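Local coordinates for Oxidored_FMN domain-containing protein ([Pseudomonas] geniculata N1, PDB 6L6J) that probably oxidises the amine 6-hydroxypseudooxynicotine with the help of FMN and a [4Fe-4S] cluster, and also binds ADP, at residues H29-G34 and S358-T363; C350-M355 and H562-M567. All blocks are in the same frame, centred on the assembly; numbering follows the deposited sequence.

Interaction 1: H29-G34 and S358-T363; sequences HATAMG and SRIRCT. With FMN (flavin mononucleotide), chain B; SF4 (iron/sulfur cluster), chain C.
Ile360 pushes its side chain against the 29-34 loop, and each of its branches meets a different neighbour. With CG1 anti to the backbone N (chi1 -174°) and the chain extended beyond it, CD1 runs inward to lie 3.8 Å from CE1 of His29, crossing that side chain at about a right angle. The same methyl also comes 4.0 Å from C7M of the flavin, so the apolar end of the residue joins imidazole and dimethylbenzene ring. CG2 instead faces back along the loop, where it meets CB and CG2 of Thr31 and lies 4.0 Å from CE of Met33. A beta-branched residue suits this place because it can fill both directions at once. The backbone secures the pairing: Ile360 N donates to Thr31 O (3.1 Å, N-H...O 145°). Just beyond, Ala32 turns its small CB toward the 358-363 backbone at Ser358, while the aliphatic CG of Arg359 packs on the methyl of Met33 and its guanidinium group goes on to a salt bridge with Glu370. ND1 of His29 donates to Ala30 O (3.2 Å), which limits the turning of the ring. The CB of His29 lies 3.5 Å from C5A of the flavin, and flavin C6 sits near the ring plane at the imidazole edge. Ala30 places its N 2.7 Å from flavin N5, with its compact methyl close by. Farther along the other segment, Cys362 SG binds iron FE3 of the cluster at 2.0 Å. The contact thus belongs to the mouth of a TIM barrel, where the loop after the first strand, 24-26, lines the FMN site and the cluster-binding segment packs onto it, as in trimethylamine dehydrogenase and its relatives.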
loop_
_atom_site.group_PDB
_atom_site.type_symbol
_atom_site.label_atom_id
_atom_site.label_comp_id
_atom_site.label_asym_id
_atom_site.label_seq_id
_atom_site.Cartn_x
_atom_site.Cartn_y
_atom_site.Cartn_z
ATOM N N HIS A 29 -6.123 -6.445 6.996
ATOM C CA HIS A 29 -5.624 -5.966 5.689
ATOM C C HIS A 29 -5.349 -7.179 4.796
ATOM O O HIS A 29 -4.588 -8.106 5.257
ATOM C CB HIS A 29 -4.425 -5.027 5.881
ATOM C CG HIS A 29 -3.105 -5.715 5.908
ATOM N ND1 HIS A 29 -2.565 -6.275 4.776
ATOM C CD2 HIS A 29 -2.218 -5.906 6.907
ATOM C CE1 HIS A 29 -1.398 -6.809 5.075
ATOM N NE2 HIS A 29 -1.144 -6.575 6.378
ATOM N N ALA A 30 -5.976 -7.189 3.610
ATOM C CA ALA A 30 -5.896 -8.271 2.603
ATOM C C ALA A 30 -4.451 -8.434 2.162
ATOM O O ALA A 30 -3.738 -7.426 2.083
ATOM C CB ALA A 30 -6.778 -7.977 1.418
ATOM N N THR A 31 -4.058 -9.672 1.882
ATOM C CA THR A 31 -2.705 -10.024 1.375
ATOM C C THR A 31 -2.792 -10.601 -0.042
ATOM O O THR A 31 -1.707 -10.826 -0.632
ATOM C CB THR A 31 -2.021 -10.999 2.344
ATOM O OG1 THR A 31 -3.017 -11.948 2.723
ATOM C CG2 THR A 31 -1.431 -10.298 3.548
ATOM N N ALA A 32 -4.014 -10.841 -0.541
ATOM C CA ALA A 32 -4.302 -11.463 -1.859
ATOM C C ALA A 32 -3.651 -12.845 -1.979
ATOM O O ALA A 32 -3.271 -13.222 -3.085
ATOM C CB ALA A 32 -3.850 -10.551 -2.971
ATOM N N MET A 33 -3.458 -13.521 -0.856
ATOM C CA MET A 33 -3.249 -14.984 -0.740
ATOM C C MET A 33 -4.501 -15.511 -0.046
ATOM O O MET A 33 -4.862 -14.932 1.033
ATOM C CB MET A 33 -2.050 -15.332 0.151
ATOM C CG MET A 33 -0.880 -14.405 0.021
ATOM S SD MET A 33 -0.100 -14.086 1.615
ATOM C CE MET A 33 1.297 -13.111 1.059
ATOM N N GLY A 34 -5.167 -16.508 -0.601
ATOM C CA GLY A 34 -6.433 -16.974 -0.002
ATOM C C GLY A 34 -6.231 -18.306 0.690
ATOM O O GLY A 34 -5.121 -18.533 1.224
ATOM N N SER A 358 -3.518 -9.574 -6.948
ATOM C CA SER A 358 -2.221 -10.289 -6.913
ATOM C C SER A 358 -1.600 -10.221 -5.511
ATOM O O SER A 358 -1.799 -9.216 -4.828
ATOM C CB SER A 358 -1.262 -9.757 -7.951
ATOM O OG SER A 358 0.084 -9.969 -7.516
ATOM N N ARG A 359 -0.816 -11.249 -5.153
ATOM C CA ARG A 359 0.084 -11.299 -3.956
ATOM C C ARG A 359 0.601 -9.889 -3.609
ATOM O O ARG A 359 1.071 -9.179 -4.518
ATOM C CB ARG A 359 1.269 -12.246 -4.224
ATOM C CG ARG A 359 1.978 -12.742 -2.973
ATOM C CD ARG A 359 2.897 -13.924 -3.215
ATOM N NE ARG A 359 4.235 -13.513 -3.636
ATOM C CZ ARG A 359 4.704 -13.535 -4.889
ATOM N NH1 ARG A 359 3.960 -13.936 -5.901
ATOM N NH2 ARG A 359 5.937 -13.151 -5.132
ATOM N N ILE A 360 0.529 -9.524 -2.334
ATOM C CA ILE A 360 0.974 -8.211 -1.764
ATOM C C ILE A 360 2.501 -8.077 -1.867
ATOM O O ILE A 360 3.194 -9.089 -1.818
ATOM C CB ILE A 360 0.483 -8.057 -0.309
ATOM C CG1 ILE A 360 0.800 -6.668 0.270
ATOM C CG2 ILE A 360 1.048 -9.155 0.576
ATOM C CD1 ILE A 360 0.115 -6.377 1.586
ATOM N N ARG A 361 2.993 -6.854 -2.033
ATOM C CA ARG A 361 4.440 -6.503 -1.960
ATOM C C ARG A 361 4.576 -5.179 -1.202
ATOM O O ARG A 361 3.552 -4.501 -1.042
ATOM C CB ARG A 361 5.061 -6.357 -3.355
ATOM C CG ARG A 361 4.759 -5.023 -4.031
ATOM C CD ARG A 361 4.967 -5.083 -5.525
ATOM N NE ARG A 361 6.373 -5.268 -5.862
ATOM C CZ ARG A 361 6.825 -5.477 -7.094
ATOM N NH1 ARG A 361 5.971 -5.549 -8.105
ATOM N NH2 ARG A 361 8.124 -5.633 -7.306
ATOM N N CYS A 362 5.800 -4.809 -0.824
ATOM C CA CYS A 362 6.126 -3.540 -0.111
ATOM C C CYS A 362 7.415 -2.933 -0.675
ATOM O O CYS A 362 8.423 -3.641 -0.797
ATOM C CB CYS A 362 6.280 -3.756 1.388
ATOM S SG CYS A 362 6.704 -2.251 2.305
ATOM N N THR A 363 7.374 -1.646 -1.006
ATOM C CA THR A 363 8.551 -0.892 -1.513
ATOM C C THR A 363 9.703 -0.954 -0.487
ATOM O O THR A 363 10.918 -1.071 -0.923
ATOM C CB THR A 363 8.144 0.547 -1.821
ATOM O OG1 THR A 363 6.972 0.423 -2.627
ATOM C CG2 THR A 363 9.258 1.327 -2.491
HETATM N N1 FMN B . -9.226 -2.967 5.719
HETATM C C2 FMN B . -10.225 -3.884 5.923
HETATM O O2 FMN B . -11.111 -3.592 6.732
HETATM N N3 FMN B . -10.292 -5.087 5.337
HETATM C C4 FMN B . -9.344 -5.482 4.471
HETATM O O4 FMN B . -9.410 -6.585 3.930
HETATM C C4A FMN B . -8.230 -4.545 4.158
HETATM N N5 FMN B . -7.246 -4.880 3.289
HETATM C C5A FMN B . -6.215 -4.025 3.099
HETATM C C6 FMN B . -5.162 -4.395 2.266
HETATM C C7 FMN B . -4.105 -3.525 2.094
HETATM C C7M FMN B . -3.027 -3.907 1.155
HETATM C C8 FMN B . -4.060 -2.239 2.800
HETATM C C8M FMN B . -2.938 -1.263 2.597
HETATM C C9 FMN B . -5.084 -1.860 3.626
HETATM C C9A FMN B . -6.167 -2.705 3.823
HETATM N N10 FMN B . -7.203 -2.356 4.701
HETATM C C10 FMN B . -8.226 -3.254 4.877
HETATM C "C1'" FMN B . -7.222 -1.063 5.457
HETATM C "C2'" FMN B . -6.339 -1.150 6.687
HETATM O "O2'" FMN B . -6.948 -2.076 7.568
HETATM C "C3'" FMN B . -6.191 0.164 7.395
HETATM O "O3'" FMN B . -7.466 0.559 7.903
HETATM C "C4'" FMN B . -5.625 1.286 6.525
HETATM O "O4'" FMN B . -4.515 0.795 5.737
HETATM C "C5'" FMN B . -5.216 2.486 7.369
HETATM O "O5'" FMN B . -4.196 2.073 8.262
HETATM P P FMN B . -2.635 2.277 7.879
HETATM O O1P FMN B . -2.427 3.771 7.774
HETATM O O2P FMN B . -1.941 1.630 9.036
HETATM O O3P FMN B . -2.444 1.544 6.565
HETATM FE FE1 SF4 C . 4.652 1.632 0.349
HETATM FE FE2 SF4 C . 3.990 1.444 3.293
HETATM FE FE3 SF4 C . 5.376 -0.807 1.900
HETATM FE FE4 SF4 C . 2.449 -0.267 1.381
HETATM S S1 SF4 C . 3.596 -0.632 3.074
HETATM S S2 SF4 C . 4.199 -0.421 0.165
HETATM S S3 SF4 C . 2.847 1.797 1.521
HETATM S S4 SF4 C . 5.754 1.225 2.119
#

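Interaction 2: C350-M355 and H562-M567; sequences CTAEVM and HNTLEM. With SF4 (iron/sulfur cluster), chain C; FMN (flavin mononucleotide), chain B.
Ala352 and Asn563 bring the two backbones together, their CA atoms 4.2 Å apart, where helix 349-355 meets the short, weakly bonded helix 561-564; the chain then leaves that helix through Leu565, which has a positive phi of 58°. The small methyl of Ala352 allows this closeness: its CB rests 3.8 Å from Asn563 CB, and its CA-H points to Asn563 O in a weak C-H...O contact. Thr351 divides its branches between two partners. CG2, anti to the backbone N (chi1 -76° for OG1), is turned toward the Asn563 carbonyl, whereas OG1 turns to the flavin, 3.3 Å from C8M. One turn further on, Met355 stretches over the second segment. Its sulfur touches Leu565 CD2 at 3.8 Å, the two side chains crossing at about a right angle, and its CE reaches 3.6 Å from NE2 of His562. The sulfur stands above the face of that imidazole but at a distance, 5.4 Å from the ring centroid, so any Met-aromatic attraction is slight. A flexible thioether suits this partly exposed place, since it can follow leucine and histidine alike. On its other faces the 350-355 helix serves the cofactors: Cys350 SG binds iron FE4 of the cluster at 2.1 Å, and Val354 CG2 lies 3.7 Å from flavin C7M. Within the turn, Thr564 OG1 donates to Glu566 OE1, and Glu566 also forms a salt bridge to Arg271. No hydrogen bond joins the two segments themselves; the cofactor-bearing helix is therefore held against the neighbouring alpha/beta region by van der Waals fit and a weak C-H...O contact, without directional polar bonds.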
loop_
_atom_site.group_PDB
_atom_site.type_symbol
_atom_site.label_atom_id
_atom_site.label_comp_id
_atom_site.label_asym_id
_atom_site.label_seq_id
_atom_site.Cartn_x
_atom_site.Cartn_y
_atom_site.Cartn_z
ATOM N N CYS A 350 1.577 -1.739 -2.019
ATOM C CA CYS A 350 0.908 -2.889 -1.334
ATOM C C CYS A 350 -0.563 -2.967 -1.778
ATOM O O CYS A 350 -1.046 -4.033 -2.181
ATOM C CB CYS A 350 1.001 -2.775 0.189
ATOM S SG CYS A 350 0.616 -1.136 0.868
ATOM N N THR A 351 -1.227 -1.831 -1.719
ATOM C CA THR A 351 -2.608 -1.572 -2.196
ATOM C C THR A 351 -2.726 -1.970 -3.679
ATOM O O THR A 351 -3.757 -2.619 -4.075
ATOM C CB THR A 351 -2.906 -0.100 -1.855
ATOM O OG1 THR A 351 -3.169 -0.083 -0.445
ATOM C CG2 THR A 351 -4.043 0.512 -2.620
ATOM N N ALA A 352 -1.739 -1.583 -4.491
ATOM C CA ALA A 352 -1.808 -1.708 -5.965
ATOM C C ALA A 352 -1.919 -3.187 -6.327
ATOM O O ALA A 352 -2.826 -3.548 -7.107
ATOM C CB ALA A 352 -0.615 -1.048 -6.619
ATOM N N GLU A 353 -1.024 -4.017 -5.784
ATOM C CA GLU A 353 -1.011 -5.459 -6.114
ATOM C C GLU A 353 -2.371 -5.996 -5.697
ATOM O O GLU A 353 -3.078 -6.550 -6.543
ATOM C CB GLU A 353 0.156 -6.161 -5.420
ATOM C CG GLU A 353 1.517 -5.769 -5.965
ATOM C CD GLU A 353 1.644 -5.913 -7.473
ATOM O OE1 GLU A 353 2.370 -5.095 -8.073
ATOM O OE2 GLU A 353 0.989 -6.830 -8.057
ATOM N N VAL A 354 -2.756 -5.730 -4.452
ATOM C CA VAL A 354 -4.027 -6.257 -3.867
ATOM C C VAL A 354 -5.201 -5.821 -4.756
ATOM O O VAL A 354 -6.121 -6.646 -4.975
ATOM C CB VAL A 354 -4.207 -5.862 -2.395
ATOM C CG1 VAL A 354 -5.572 -6.260 -1.852
ATOM C CG2 VAL A 354 -3.095 -6.457 -1.548
ATOM N N MET A 355 -5.157 -4.637 -5.359
ATOM C CA MET A 355 -6.326 -4.246 -6.184
ATOM C C MET A 355 -6.244 -4.718 -7.621
ATOM O O MET A 355 -7.264 -4.602 -8.292
ATOM C CB MET A 355 -6.660 -2.757 -6.124
ATOM C CG MET A 355 -8.033 -2.657 -5.544
ATOM S SD MET A 355 -8.614 -1.071 -5.427
ATOM C CE MET A 355 -9.843 -1.056 -6.739
ATOM N N HIS A 562 -5.605 4.213 -9.872
ATOM C CA HIS A 562 -6.817 3.434 -9.518
ATOM C C HIS A 562 -6.412 2.403 -8.474
ATOM O O HIS A 562 -7.224 2.112 -7.587
ATOM C CB HIS A 562 -7.424 2.745 -10.742
ATOM C CG HIS A 562 -8.617 1.906 -10.425
ATOM N ND1 HIS A 562 -9.804 2.458 -9.943
ATOM C CD2 HIS A 562 -8.813 0.571 -10.514
ATOM C CE1 HIS A 562 -10.681 1.486 -9.743
ATOM N NE2 HIS A 562 -10.090 0.319 -10.066
ATOM N N ASN A 563 -5.172 1.915 -8.582
ATOM C CA ASN A 563 -4.612 0.767 -7.822
ATOM C C ASN A 563 -3.884 1.248 -6.555
ATOM O O ASN A 563 -3.917 0.527 -5.557
ATOM C CB ASN A 563 -3.702 -0.094 -8.696
ATOM C CG ASN A 563 -4.441 -0.785 -9.822
ATOM O OD1 ASN A 563 -5.637 -1.077 -9.707
ATOM N ND2 ASN A 563 -3.728 -1.071 -10.906
ATOM N N THR A 564 -3.235 2.411 -6.586
ATOM C CA THR A 564 -2.576 3.012 -5.406
ATOM C C THR A 564 -3.617 3.822 -4.619
ATOM O O THR A 564 -3.247 4.394 -3.583
ATOM C CB THR A 564 -1.402 3.889 -5.847
ATOM O OG1 THR A 564 -1.983 4.961 -6.582
ATOM C CG2 THR A 564 -0.374 3.160 -6.693
ATOM N N LEU A 565 -4.868 3.868 -5.097
ATOM C CA LEU A 565 -5.993 4.616 -4.493
ATOM C C LEU A 565 -5.620 6.092 -4.411
ATOM O O LEU A 565 -5.885 6.709 -3.367
ATOM C CB LEU A 565 -6.290 4.064 -3.103
ATOM C CG LEU A 565 -6.535 2.565 -3.027
ATOM C CD1 LEU A 565 -6.542 2.110 -1.565
ATOM C CD2 LEU A 565 -7.824 2.190 -3.722
ATOM N N GLU A 566 -5.016 6.631 -5.467
ATOM C CA GLU A 566 -4.624 8.065 -5.554
ATOM C C GLU A 566 -5.396 8.778 -6.666
ATOM O O GLU A 566 -5.325 10.015 -6.707
ATOM C CB GLU A 566 -3.119 8.204 -5.770
ATOM C CG GLU A 566 -2.297 7.698 -4.601
ATOM C CD GLU A 566 -0.793 7.793 -4.832
ATOM O OE1 GLU A 566 -0.285 7.137 -5.783
ATOM O OE2 GLU A 566 -0.121 8.550 -4.094
ATOM N N MET A 567 -6.119 8.064 -7.535
ATOM C CA MET A 567 -6.751 8.715 -8.721
ATOM C C MET A 567 -7.632 9.874 -8.244
ATOM O O MET A 567 -7.409 11.004 -8.702
ATOM C CB MET A 567 -7.595 7.768 -9.581
ATOM C CG MET A 567 -7.662 8.269 -11.031
ATOM S SD MET A 567 -8.862 7.471 -12.123
ATOM C CE MET A 567 -8.388 5.758 -11.892
HETATM FE FE1 SF4 C . 4.652 1.632 0.349
HETATM FE FE2 SF4 C . 3.990 1.444 3.293
HETATM FE FE3 SF4 C . 5.376 -0.807 1.900
HETATM FE FE4 SF4 C . 2.449 -0.267 1.381
HETATM S S1 SF4 C . 3.596 -0.632 3.074
HETATM S S2 SF4 C . 4.199 -0.421 0.165
HETATM S S3 SF4 C . 2.847 1.797 1.521
HETATM S S4 SF4 C . 5.754 1.225 2.119
HETATM N N1 FMN B . -9.226 -2.967 5.719
HETATM C C2 FMN B . -10.225 -3.884 5.923
HETATM O O2 FMN B . -11.111 -3.592 6.732
HETATM N N3 FMN B . -10.292 -5.087 5.337
HETATM C C4 FMN B . -9.344 -5.482 4.471
HETATM O O4 FMN B . -9.410 -6.585 3.930
HETATM C C4A FMN B . -8.230 -4.545 4.158
HETATM N N5 FMN B . -7.246 -4.880 3.289
HETATM C C5A FMN B . -6.215 -4.025 3.099
HETATM C C6 FMN B . -5.162 -4.395 2.266
HETATM C C7 FMN B . -4.105 -3.525 2.094
HETATM C C7M FMN B . -3.027 -3.907 1.155
HETATM C C8 FMN B . -4.060 -2.239 2.800
HETATM C C8M FMN B . -2.938 -1.263 2.597
HETATM C C9 FMN B . -5.084 -1.860 3.626
HETATM C C9A FMN B . -6.167 -2.705 3.823
HETATM N N10 FMN B . -7.203 -2.356 4.701
HETATM C C10 FMN B . -8.226 -3.254 4.877
HETATM C "C1'" FMN B . -7.222 -1.063 5.457
HETATM C "C2'" FMN B . -6.339 -1.150 6.687
HETATM O "O2'" FMN B . -6.948 -2.076 7.568
HETATM C "C3'" FMN B . -6.191 0.164 7.395
HETATM O "O3'" FMN B . -7.466 0.559 7.903
HETATM C "C4'" FMN B . -5.625 1.286 6.525
HETATM O "O4'" FMN B . -4.515 0.795 5.737
HETATM C "C5'" FMN B . -5.216 2.486 7.369
HETATM O "O5'" FMN B . -4.196 2.073 8.262
HETATM P P FMN B . -2.635 2.277 7.879
HETATM O O1P FMN B . -2.427 3.771 7.774
HETATM O O2P FMN B . -1.941 1.630 9.036
HETATM O O3P FMN B . -2.444 1.544 6.565
#

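Overall arrangement
Interactions 1 and 2 lie 11 Å apart, centre to centre, and each contact has one segment from the same cluster-binding region: helix 349-355 and the 358-363 loop that follows it. Ser358 N probably hydrogen-bonds to Glu353 O, and Cys350 and Cys362 bind two different irons of one cluster. Interaction 1 is the buried one, fastening this region to the barrel at the flavin with a backbone hydrogen bond and apolar side chains. Interaction 2 is only partly buried, with His562 exposed at its border, and sets the helix against the alpha/beta part of the chain by van der Waals contact and one C-H...O contact, with no hydrogen bond between the segments. The cluster region is thereby packed between barrel and second domain.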